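Precorrin-8x Methyl Mutase (Thermus thermophilus, PDB 1V9C) probably catalyses the methyl migration that turns precorrin-8X into hydrogenobyrinate, an isomerisation step in the biosynthesis of adenosylcobalamin. Local coordinates at residues Val71-Arg74 and Met75-Cys78; Glu91-Leu95 and Leu96-Glu100; Thr191-Val194 and Ala195-Ala199; Thr138-Leu141 and Ala142-Ala146. All blocks are in the same frame, centred on the assembly; numbering follows the deposited sequence.

Contact 1 of 4, residues Val71-Arg74 and Met75-Cys78; sequences VDAR and MIAC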
# COMPACT_ATOMS: atom_id res chain seq x y z
N VAL B 71 3.03 -11.46 7.72
CA VAL B 71 3.28 -10.57 6.61
C VAL B 71 4.70 -10.02 6.62
O VAL B 71 5.38 -10.05 7.66
CB VAL B 71 2.23 -9.42 6.61
CG1 VAL B 71 0.85 -10.02 6.49
CG2 VAL B 71 2.30 -8.61 7.91
N ASP B 72 5.13 -9.53 5.46
CA ASP B 72 6.48 -9.00 5.28
C ASP B 72 6.61 -7.47 5.30
O ASP B 72 7.62 -6.93 4.85
CB ASP B 72 7.06 -9.52 3.97
CG ASP B 72 6.50 -8.79 2.76
OD1 ASP B 72 5.43 -8.16 2.89
OD2 ASP B 72 7.13 -8.85 1.69
N ALA B 73 5.58 -6.78 5.78
CA ALA B 73 5.62 -5.33 5.84
C ALA B 73 4.55 -4.78 6.75
O ALA B 73 3.41 -5.28 6.77
CB ALA B 73 5.48 -4.71 4.44
N ARG B 74 4.90 -3.74 7.50
CA ARG B 74 3.98 -3.09 8.42
C ARG B 74 2.76 -2.50 7.69
O ARG B 74 1.65 -2.56 8.21
CB ARG B 74 4.71 -2.00 9.19
CG ARG B 74 5.52 -1.09 8.31
CD ARG B 74 6.66 -0.45 9.08
NE ARG B 74 7.47 0.41 8.23
CZ ARG B 74 8.72 0.75 8.50
NH1 ARG B 74 9.31 0.30 9.60
NH2 ARG B 74 9.38 1.54 7.66
N MET B 75 2.97 -1.97 6.48
CA MET B 75 1.85 -1.41 5.72
C MET B 75 0.75 -2.45 5.59
O MET B 75 -0.44 -2.13 5.68
CB MET B 75 2.30 -0.97 4.31
CG MET B 75 3.04 0.35 4.29
SD MET B 75 3.20 1.05 2.63
CE MET B 75 1.62 1.83 2.41
N ILE B 76 1.14 -3.69 5.36
CA ILE B 76 0.16 -4.77 5.27
C ILE B 76 -0.52 -4.98 6.62
O ILE B 76 -1.75 -5.07 6.71
CB ILE B 76 0.83 -6.10 4.83
CG1 ILE B 76 1.31 -5.95 3.38
CG2 ILE B 76 -0.11 -7.27 5.01
CD1 ILE B 76 2.00 -7.17 2.83
N ALA B 77 0.28 -5.04 7.68
CA ALA B 77 -0.25 -5.24 9.02
C ALA B 77 -1.24 -4.14 9.36
O ALA B 77 -2.34 -4.42 9.81
CB ALA B 77 0.88 -5.25 10.04
N CYS B 78 -0.85 -2.89 9.13
CA CYS B 78 -1.73 -1.77 9.45
C CYS B 78 -2.83 -1.60 8.42
O CYS B 78 -3.92 -1.15 8.75
CB CYS B 78 -0.93 -0.48 9.59
SG CYS B 78 0.24 -0.42 10.98

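Contact 2 of 4, residues Glu91-Leu95 and Leu96-Glu100; sequences EVVEL and LAHPE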
# COMPACT_ATOMS: atom_id res chain seq x y z
N GLU B 91 -4.92 -13.49 14.03
CA GLU B 91 -3.77 -12.73 14.50
C GLU B 91 -2.84 -12.37 13.36
O GLU B 91 -2.58 -13.19 12.49
CB GLU B 91 -2.99 -13.52 15.55
CG GLU B 91 -1.73 -12.81 16.01
CD GLU B 91 -0.96 -13.59 17.07
OE1 GLU B 91 0.03 -13.06 17.62
OE2 GLU B 91 -1.34 -14.75 17.36
N VAL B 92 -2.33 -11.14 13.38
CA VAL B 92 -1.41 -10.69 12.37
C VAL B 92 -0.02 -10.58 12.96
O VAL B 92 0.16 -10.01 14.02
CB VAL B 92 -1.78 -9.29 11.81
CG1 VAL B 92 -0.86 -8.95 10.65
CG2 VAL B 92 -3.25 -9.26 11.36
N VAL B 93 0.97 -11.13 12.27
CA VAL B 93 2.33 -11.04 12.74
C VAL B 93 3.25 -10.49 11.65
O VAL B 93 3.38 -11.08 10.58
CB VAL B 93 2.86 -12.41 13.21
CG1 VAL B 93 4.33 -12.30 13.56
CG2 VAL B 93 2.06 -12.86 14.43
N GLU B 94 3.84 -9.33 11.94
CA GLU B 94 4.76 -8.67 11.03
C GLU B 94 6.16 -9.18 11.36
O GLU B 94 6.76 -8.82 12.38
CB GLU B 94 4.67 -7.15 11.22
CG GLU B 94 5.91 -6.34 10.82
CD GLU B 94 6.33 -6.56 9.38
OE1 GLU B 94 7.34 -5.95 8.95
OE2 GLU B 94 5.66 -7.34 8.67
N LEU B 95 6.69 -10.04 10.49
CA LEU B 95 7.99 -10.65 10.70
C LEU B 95 9.24 -9.79 10.47
O LEU B 95 10.07 -9.66 11.38
CB LEU B 95 8.08 -11.93 9.87
CG LEU B 95 7.07 -13.03 10.20
CD1 LEU B 95 7.22 -14.21 9.25
CD2 LEU B 95 7.26 -13.49 11.64
N LEU B 96 9.39 -9.21 9.28
CA LEU B 96 10.57 -8.40 8.97
C LEU B 96 10.90 -7.27 9.93
O LEU B 96 12.07 -6.92 10.10
CB LEU B 96 10.47 -7.84 7.55
CG LEU B 96 10.63 -8.87 6.43
CD1 LEU B 96 10.64 -8.15 5.10
CD2 LEU B 96 11.92 -9.65 6.62
N ALA B 97 9.89 -6.68 10.56
CA ALA B 97 10.14 -5.60 11.50
C ALA B 97 10.04 -6.11 12.93
O ALA B 97 10.13 -5.34 13.88
CB ALA B 97 9.14 -4.47 11.28
N HIS B 98 9.85 -7.42 13.08
CA HIS B 98 9.73 -8.06 14.39
C HIS B 98 11.02 -7.87 15.20
O HIS B 98 12.12 -7.97 14.67
CB HIS B 98 9.43 -9.55 14.21
CG HIS B 98 8.85 -10.20 15.43
ND1 HIS B 98 9.50 -10.22 16.64
CD2 HIS B 98 7.68 -10.85 15.61
CE1 HIS B 98 8.75 -10.87 17.52
NE2 HIS B 98 7.64 -11.26 16.92
N PRO B 99 10.88 -7.59 16.51
CA PRO B 99 12.01 -7.39 17.42
C PRO B 99 13.06 -8.50 17.41
O PRO B 99 14.22 -8.26 17.08
CB PRO B 99 11.33 -7.26 18.79
CG PRO B 99 10.03 -6.63 18.45
CD PRO B 99 9.61 -7.41 17.23
N GLU B 100 12.64 -9.71 17.78
CA GLU B 100 13.54 -10.85 17.81
C GLU B 100 14.23 -11.04 16.47
O GLU B 100 15.45 -11.20 16.41
CB GLU B 100 12.78 -12.13 18.19
CG GLU B 100 12.68 -12.36 19.70
CD GLU B 100 11.28 -12.10 20.26
OE1 GLU B 100 10.76 -10.98 20.08
OE2 GLU B 100 10.71 -13.03 20.87

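Contact 3 of 4, residues Thr191-Val194 and Ala195-Ala199; sequences TLVV and AALHA. With SO4 (sulfate ion), chain E.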
# COMPACT_ATOMS: atom_id res chain seq x y z
N THR B 191 -0.62 -3.15 -0.93
CA THR B 191 -2.03 -2.93 -1.23
C THR B 191 -2.70 -4.15 -1.86
O THR B 191 -3.88 -4.42 -1.63
CB THR B 191 -2.21 -1.71 -2.15
OG1 THR B 191 -1.74 -0.54 -1.47
CG2 THR B 191 -3.66 -1.53 -2.49
N LEU B 192 -1.95 -4.91 -2.66
CA LEU B 192 -2.56 -6.07 -3.29
C LEU B 192 -2.77 -7.18 -2.24
O LEU B 192 -3.80 -7.81 -2.21
CB LEU B 192 -1.70 -6.56 -4.47
CG LEU B 192 -1.65 -5.75 -5.78
CD1 LEU B 192 -3.05 -5.68 -6.38
CD2 LEU B 192 -1.09 -4.34 -5.55
N VAL B 193 -1.79 -7.39 -1.37
CA VAL B 193 -1.96 -8.42 -0.34
C VAL B 193 -3.16 -8.07 0.55
O VAL B 193 -4.04 -8.90 0.77
CB VAL B 193 -0.73 -8.55 0.58
CG1 VAL B 193 -0.93 -9.72 1.52
CG2 VAL B 193 0.51 -8.79 -0.25
N VAL B 194 -3.19 -6.83 1.06
CA VAL B 194 -4.30 -6.40 1.92
C VAL B 194 -5.66 -6.65 1.22
O VAL B 194 -6.56 -7.27 1.79
CB VAL B 194 -4.16 -4.89 2.29
CG1 VAL B 194 -5.42 -4.41 3.01
CG2 VAL B 194 -2.92 -4.67 3.16
N ALA B 195 -5.79 -6.20 -0.02
CA ALA B 195 -7.05 -6.36 -0.76
C ALA B 195 -7.45 -7.83 -0.93
O ALA B 195 -8.62 -8.18 -0.78
CB ALA B 195 -6.94 -5.68 -2.14
N ALA B 196 -6.47 -8.67 -1.24
CA ALA B 196 -6.70 -10.10 -1.40
C ALA B 196 -7.13 -10.72 -0.05
O ALA B 196 -8.04 -11.55 0.00
CB ALA B 196 -5.42 -10.79 -1.92
N LEU B 197 -6.47 -10.32 1.04
CA LEU B 197 -6.85 -10.84 2.36
C LEU B 197 -8.26 -10.35 2.70
O LEU B 197 -9.09 -11.14 3.12
CB LEU B 197 -5.84 -10.38 3.43
CG LEU B 197 -4.50 -11.12 3.35
CD1 LEU B 197 -3.41 -10.47 4.19
CD2 LEU B 197 -4.74 -12.54 3.83
N HIS B 198 -8.54 -9.06 2.52
CA HIS B 198 -9.88 -8.58 2.81
C HIS B 198 -10.91 -9.36 2.00
O HIS B 198 -11.98 -9.69 2.51
CB HIS B 198 -9.98 -7.08 2.55
CG HIS B 198 -9.41 -6.24 3.65
ND1 HIS B 198 -8.90 -4.98 3.44
CD2 HIS B 198 -9.25 -6.49 4.97
CE1 HIS B 198 -8.45 -4.49 4.58
NE2 HIS B 198 -8.65 -5.39 5.53
N ALA B 199 -10.58 -9.69 0.76
CA ALA B 199 -11.51 -10.43 -0.07
C ALA B 199 -11.71 -11.82 0.50
O ALA B 199 -12.82 -12.34 0.49
CB ALA B 199 -10.99 -10.52 -1.50
S SO4 E . -9.57 -2.89 0.49
O1 SO4 E . -8.39 -2.85 1.37
O2 SO4 E . -10.81 -2.82 1.28
O3 SO4 E . -9.57 -4.15 -0.26
O4 SO4 E . -9.52 -1.75 -0.44

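Contact 4 of 4, residues Thr138-Leu141 and Ala142-Ala146; sequences TFLL and ALVEA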
# COMPACT_ATOMS: atom_id res chain seq x y z
N THR B 138 13.36 -11.76 -1.33
CA THR B 138 14.29 -12.68 -0.68
C THR B 138 13.57 -13.40 0.45
O THR B 138 13.96 -14.48 0.88
CB THR B 138 15.53 -11.94 -0.12
OG1 THR B 138 15.14 -11.12 0.99
CG2 THR B 138 16.17 -11.07 -1.18
N PHE B 139 12.50 -12.79 0.95
CA PHE B 139 11.74 -13.42 2.01
C PHE B 139 10.97 -14.60 1.41
O PHE B 139 10.92 -15.68 1.99
CB PHE B 139 10.76 -12.42 2.63
CG PHE B 139 9.84 -13.03 3.66
CD1 PHE B 139 10.33 -13.44 4.89
CD2 PHE B 139 8.49 -13.20 3.38
CE1 PHE B 139 9.49 -14.03 5.83
CE2 PHE B 139 7.64 -13.79 4.32
CZ PHE B 139 8.14 -14.21 5.55
N LEU B 140 10.38 -14.38 0.24
CA LEU B 140 9.60 -15.41 -0.44
C LEU B 140 10.49 -16.58 -0.88
O LEU B 140 10.04 -17.71 -0.97
CB LEU B 140 8.89 -14.81 -1.65
CG LEU B 140 7.93 -15.75 -2.38
CD1 LEU B 140 6.88 -16.28 -1.40
CD2 LEU B 140 7.26 -15.00 -3.52
N LEU B 141 11.75 -16.27 -1.16
CA LEU B 141 12.71 -17.30 -1.56
C LEU B 141 13.11 -18.12 -0.33
O LEU B 141 13.17 -19.34 -0.40
CB LEU B 141 13.94 -16.66 -2.18
CG LEU B 141 13.77 -16.25 -3.63
CD1 LEU B 141 15.04 -15.58 -4.11
CD2 LEU B 141 13.44 -17.47 -4.48
N ALA B 142 13.40 -17.44 0.77
CA ALA B 142 13.77 -18.14 2.00
C ALA B 142 12.60 -19.05 2.36
O ALA B 142 12.78 -20.24 2.55
CB ALA B 142 14.02 -17.14 3.12
N LEU B 143 11.40 -18.47 2.43
CA LEU B 143 10.19 -19.23 2.75
C LEU B 143 9.99 -20.42 1.82
O LEU B 143 9.60 -21.49 2.26
CB LEU B 143 8.95 -18.32 2.67
CG LEU B 143 7.58 -19.01 2.84
CD1 LEU B 143 7.53 -19.72 4.20
CD2 LEU B 143 6.45 -17.98 2.73
N VAL B 144 10.25 -20.25 0.53
CA VAL B 144 10.07 -21.35 -0.41
C VAL B 144 11.04 -22.48 -0.15
O VAL B 144 10.72 -23.65 -0.36
CB VAL B 144 10.21 -20.87 -1.86
CG1 VAL B 144 10.30 -22.06 -2.80
CG2 VAL B 144 9.00 -20.01 -2.23
N GLU B 145 12.24 -22.13 0.29
CA GLU B 145 13.26 -23.12 0.60
C GLU B 145 12.84 -23.79 1.90
O GLU B 145 12.97 -25.00 2.05
CB GLU B 145 14.62 -22.43 0.75
CG GLU B 145 15.00 -21.61 -0.48
CD GLU B 145 16.40 -21.01 -0.41
OE1 GLU B 145 16.77 -20.26 -1.35
OE2 GLU B 145 17.12 -21.28 0.57
N ALA B 146 12.30 -22.99 2.81
CA ALA B 146 11.83 -23.49 4.10
C ALA B 146 10.65 -24.44 3.92
O ALA B 146 10.39 -25.28 4.77
CB ALA B 146 11.43 -22.33 5.00

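Contact 1 of 4, residues Val71-Arg74 and Met75-Cys78
The N-terminal turn of helix 74-79, reached from strand 69-71 through D72 and A73, is built where V71 and A73 meet I76 and A77. A73 occupies the N-cap position, and its carbonyl oxygen receives the first main-chain bond of the helix: A77 N lies 3.3 Å from A73 O, in the carbonyl plane and with 162° at the hydrogen. I76 N reaches the same A73 O at 3.1 Å, but its bend makes this a weak second bond. One residue further on, C78 N stands 2.7 Å from R74 O in a nearly straight bond (172°), so regular i to i+4 pairing is already established. This is the start of the beta-alpha-beta crossover from strand 69-71, through helices 74-79 and 82-88, to the parallel neighbouring strand 92-94. The side chains of V71 and I76 run by one another head to tail, and V71 CG1 presses on I76 CG2 at 3.3 Å, closer than ordinary van der Waals contact. I76 sets CG1 anti to its carbonyl carbon, which leaves CG2 for V71 and sends the other branch out to D72, where I76 CD1 lies 3.6 Å from D72 OD1. This is only van der Waals contact of a methyl with a carboxylate oxygen; the polar partners of D72 are three backbone amides, G134 N at OD1, and N135 N and A136 N at OD2. V71 CG2 adds a looser contact, 4.2 Å from A77 CB. The helix also meets the second subunit: C78 forms a disulfide with C78 of that subunit, and R74 NH2 is hydrogen-bonded to its N81 OD1.

Contact 2 of 4, residues Glu91-Leu95 and Leu96-Glu100
The imidazole of H98 is met at its edges by V93, E94 and E100. On the CD2 side, V93 CG1 comes within 4.2 Å of H98 CD2, the two side chains crossing at a slant, and E94 O lies near the ring plane, 3.9 Å from the same CD2. On the ND1 side, E100 N lies in the ring plane and gives a weak hydrogen bond to H98 ND1 at 3.4 Å. In H98, CG anti to the backbone N (chi1 -161°), with the ring turned by a chi2 of -59°, puts ND1 within reach of E100 N. Beyond the two segments, the ring of Y119 meets that of H98 with planes inclined at about 45°. The backbone closes the turn: H98 N bonds to L95 O at 2.8 Å, with the donor well out of the carbonyl plane. E94 keeps CG anti to its backbone N and then bends at the next bond, curling the carboxylate back over the turn. E94 OE1 takes a weak hydrogen bond from A97 N at 3.1 Å, while E94 CG packs on A97 CB at 3.8 Å. With an alanine in place of E94, A97 N would probably lose this side-chain acceptor and a gap would open beside its methyl group. The L95 side chain packs on A116 and A120 of helix 112-122. Together these features make up a type I beta turn from L95 to H98 that carries the chain off the edge strand 92-94 and delivers it to helix 99-107, with H98 as a side-chain N-cap.

Contact 3 of 4, residues Thr191-Val194 and Ala195-Ala199
V194 and H198, one helical turn apart, run alongside each other in a common direction, with V194 CG1 3.4 Å from H198 CE1. The methyl approaches the imidazole obliquely, and V194 brings it there by holding CG1 anti to its own backbone N (chi1 172°). The edge of the ring is turned to a sulfate ion, probably from the crystallisation liquor: H198 ND1 donates to SO4 O1 over 3.0 Å, at 151° and in the ring plane. The other ring nitrogen, NE2, is hydrogen-bonded to N81 N, so both nitrogens are engaged, which limits rotation of the ring. R35 NH2 holds the same sulfate, and A195 CA comes to 3.4 Å from SO4 O3, so the anion rests against the helix flank. A phenylalanine in place of H198 would probably leave both the sulfate and N81 N without this bonding partner. V193 and L197 repeat the parallel arrangement on another side of the helix, where V193 CG1 meets L197 CD1 at 3.7 Å. Regular main-chain bonds join both pairs, among them H198 N to V194 O at 2.8 Å, which is close to straight (173°). Around this part of helix 190-205, helix 30-40 packs on T191, L192, A195 and H198, strand 155-158 receives V193 and L197 at L157, and T191 touches T191 of the second subunit.

Contact 4 of 4, residues Thr138-Leu141 and Ala142-Ala146
T138 and A142, F139 and L143, and L141 and E145 are joined by main-chain hydrogen bonds of the i to i+4 pattern. The first, A142 N to T138 O, spans 3.0 Å with the donor 37° out of the carbonyl plane. L143 N to F139 O is straighter, 171° at the hydrogen over 2.9 Å, and E145 N closes on L141 O at 3.0 Å. Carbon contacts with the same carbonyls follow from the helical twist: L143 CB sits 3.4 Å from F139 O, and A142 CB 3.5 Å from T138 O. Apolar contact between the side chains themselves is slight. L140 CD1 just reaches L143 CD2 at 4.5 Å, with L143 holding its CG anti to the backbone N. The larger side chains pack mostly on other parts of the fold: F139 lies against V131 and V133 of the sheet and V117 of helix 112-122, while L140, L141 and V144 meet helix 166-174. Helix 137-147 is the connecting helix of a beta-alpha-beta unit, linking the parallel neighbours 130-133 and 155-158 as in a doubly wound alpha/beta sheet.

Along the chain the order is contact 1, contact 2, contact 4, contact 3, all within one alpha/beta domain. Contacts 1 and 2, with centres 9 Å apart, are tied through neighbouring parallel strands 69-71 and 92-94: V71 N lies 2.9 Å from V93 O, probably hydrogen-bonded. Contact 1 also touches contact 3, where I76 CD1 packs on V193 CG2 at 3.8 Å, and contact 4, where D72 meets F139. L95 joins F139 as well, linking contacts 2 and 4. Contacts 3 and 4 stay apart, about 21 Å between centres, so segment 71-78 bridges helix 190-205 and the crossover helix 137-147.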